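Local coordinates for protein racemase (Pseudovibrio sp. JE062, PDB 3NZG) that is a putative racemase of the enolase superfamily that binds a magnesium ion in its barrel domain, at residues L234-A239 and L283-Y288. Sequence-based numbering, arbitrary orientation.
Sequences LYFAEA and LLQSDY. With MG (magnesium ion), chain Q.
Gln285 meets Glu238 through one hydrogen bond, NE2 to OE1 at 2.8 Å, with an N-H...O angle of 155°. The carboxylate and amide planes are perpendicular, and NE2 reaches OE1 from above the carboxylate plane. With CG turned away from the carbonyl carbon (chi1 -58°), an extended Gln285 chain brings the amide here, its OE1 lying tight against Glu238 CG at 3.0 Å. Glu238, its CG opposite the backbone N (chi1 173°), extends the carboxylate from strand 237-238 to the metal: OE2 binds magnesium at 2.1 Å, in a site that Asp211 and Glu264 share. OE1 also forms a salt bridge with Lys177. The same Gln285 NE2 lies 3.6 Å from Phe236 CZ, an oblique approach with ring and amide planes nearly perpendicular. Two residues before Gln285, Leu283 CD1 touches Phe236 CD2 at 4.1 Å and the edge of the Tyr235 ring, at CE2, at 4.2 Å; Tyr235 OH itself bonds Gln310. These side chains meet over Cys261 on the intervening strand 261-262. Chemically, Lys177 and magnesium are the carboxylate's cationic partners; the Gln285 N-H adds a polar contact that may steady OE1, consistent with a second-shell role.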
loop_
_atom_site.group_PDB
_atom_site.type_symbol
_atom_site.label_atom_id
_atom_site.label_comp_id
_atom_site.label_asym_id
_atom_site.label_seq_id
_atom_site.Cartn_x
_atom_site.Cartn_y
_atom_site.Cartn_z
ATOM N N LEU D 234 7.206 9.643 30.919
ATOM C CA LEU D 234 7.968 10.769 30.379
ATOM C C LEU D 234 7.210 11.401 29.206
ATOM O O LEU D 234 6.529 10.699 28.456
ATOM C CB LEU D 234 9.347 10.289 29.924
ATOM C CG LEU D 234 10.156 9.521 30.980
ATOM C CD1 LEU D 234 11.466 9.052 30.370
ATOM C CD2 LEU D 234 10.422 10.415 32.190
ATOM N N TYR D 235 7.329 12.719 29.041
ATOM C CA TYR D 235 6.618 13.406 27.966
ATOM C C TYR D 235 7.130 12.997 26.583
ATOM O O TYR D 235 6.328 12.733 25.686
ATOM C CB TYR D 235 6.705 14.930 28.123
ATOM C CG TYR D 235 5.745 15.666 27.205
ATOM C CD1 TYR D 235 4.487 16.061 27.654
ATOM C CD2 TYR D 235 6.073 15.911 25.870
ATOM C CE1 TYR D 235 3.576 16.677 26.803
ATOM C CE2 TYR D 235 5.163 16.531 25.000
ATOM C CZ TYR D 235 3.915 16.910 25.474
ATOM O OH TYR D 235 2.999 17.515 24.639
ATOM N N PHE D 236 8.450 12.960 26.401
ATOM C CA PHE D 236 9.028 12.531 25.124
ATOM C C PHE D 236 10.476 12.043 25.212
ATOM O O PHE D 236 11.137 12.185 26.248
ATOM C CB PHE D 236 8.905 13.633 24.039
ATOM C CG PHE D 236 9.800 14.840 24.245
ATOM C CD1 PHE D 236 11.165 14.701 24.483
ATOM C CD2 PHE D 236 9.280 16.120 24.140
ATOM C CE1 PHE D 236 11.992 15.810 24.610
ATOM C CE2 PHE D 236 10.112 17.238 24.267
ATOM C CZ PHE D 236 11.466 17.081 24.501
ATOM N N ALA D 237 10.945 11.444 24.118
ATOM C CA ALA D 237 12.310 10.938 24.002
ATOM C C ALA D 237 12.924 11.678 22.823
ATOM O O ALA D 237 12.529 11.475 21.669
ATOM C CB ALA D 237 12.307 9.429 23.745
ATOM N N GLU D 238 13.880 12.550 23.125
ATOM C CA GLU D 238 14.541 13.362 22.117
ATOM C C GLU D 238 15.962 12.898 21.807
ATOM O O GLU D 238 16.683 12.407 22.683
ATOM C CB GLU D 238 14.567 14.828 22.591
ATOM C CG GLU D 238 15.384 15.783 21.723
ATOM C CD GLU D 238 15.506 17.184 22.333
ATOM O OE1 GLU D 238 14.590 17.605 23.071
ATOM O OE2 GLU D 238 16.513 17.870 22.055
ATOM N N ALA D 239 16.354 13.065 20.548
ATOM C CA ALA D 239 17.689 12.719 20.086
ATOM C C ALA D 239 18.131 11.329 20.511
ATOM O O ALA D 239 19.209 11.157 21.086
ATOM C CB ALA D 239 18.698 13.775 20.583
ATOM N N LEU D 283 6.635 14.506 17.326
ATOM C CA LEU D 283 6.935 15.905 17.577
ATOM C C LEU D 283 8.172 16.414 16.839
ATOM O O LEU D 283 9.213 15.761 16.843
ATOM C CB LEU D 283 7.111 16.054 19.094
ATOM C CG LEU D 283 7.298 17.420 19.750
ATOM C CD1 LEU D 283 6.741 17.329 21.155
ATOM C CD2 LEU D 283 8.762 17.834 19.755
ATOM N N LEU D 284 8.048 17.584 16.221
ATOM C CA LEU D 284 9.144 18.206 15.478
ATOM C C LEU D 284 9.812 19.284 16.328
ATOM O O LEU D 284 9.138 20.029 17.049
ATOM C CB LEU D 284 8.613 18.833 14.197
ATOM C CG LEU D 284 7.966 17.874 13.196
ATOM C CD1 LEU D 284 7.293 18.665 12.097
ATOM C CD2 LEU D 284 9.021 16.936 12.640
ATOM N N GLN D 285 11.132 19.382 16.228
ATOM C CA GLN D 285 11.875 20.358 17.017
ATOM C C GLN D 285 12.665 21.380 16.195
ATOM O O GLN D 285 13.648 21.943 16.676
ATOM C CB GLN D 285 12.799 19.620 17.984
ATOM C CG GLN D 285 12.035 18.673 18.913
ATOM C CD GLN D 285 12.915 17.992 19.943
ATOM O OE1 GLN D 285 13.875 17.299 19.601
ATOM N NE2 GLN D 285 12.587 18.185 21.220
ATOM N N SER D 286 12.225 21.610 14.960
ATOM C CA SER D 286 12.852 22.584 14.064
ATOM C C SER D 286 13.108 23.878 14.862
ATOM O O SER D 286 12.218 24.365 15.547
ATOM C CB SER D 286 11.916 22.871 12.883
ATOM O OG SER D 286 11.552 21.664 12.210
ATOM N N ASP D 287 14.316 24.424 14.752
ATOM C CA ASP D 287 14.720 25.634 15.488
ATOM C C ASP D 287 14.432 26.961 14.770
ATOM O O ASP D 287 14.624 27.080 13.557
ATOM C CB ASP D 287 16.222 25.544 15.794
ATOM C CG ASP D 287 16.703 26.618 16.761
ATOM O OD1 ASP D 287 16.210 27.768 16.713
ATOM O OD2 ASP D 287 17.605 26.305 17.562
ATOM N N TYR D 288 13.985 27.955 15.536
ATOM C CA TYR D 288 13.684 29.297 15.023
ATOM C C TYR D 288 14.847 29.885 14.215
ATOM O O TYR D 288 14.654 30.465 13.145
ATOM C CB TYR D 288 13.415 30.261 16.184
ATOM C CG TYR D 288 12.360 29.818 17.168
ATOM C CD1 TYR D 288 11.014 30.078 16.936
ATOM C CD2 TYR D 288 12.707 29.123 18.328
ATOM C CE1 TYR D 288 10.034 29.658 17.831
ATOM C CE2 TYR D 288 11.734 28.696 19.230
ATOM C CZ TYR D 288 10.404 28.965 18.976
ATOM O OH TYR D 288 9.434 28.523 19.842
HETATM MG MG MG Q . 18.529 18.534 22.090
HETATM O O HOH W 1 19.603 16.981 21.661
#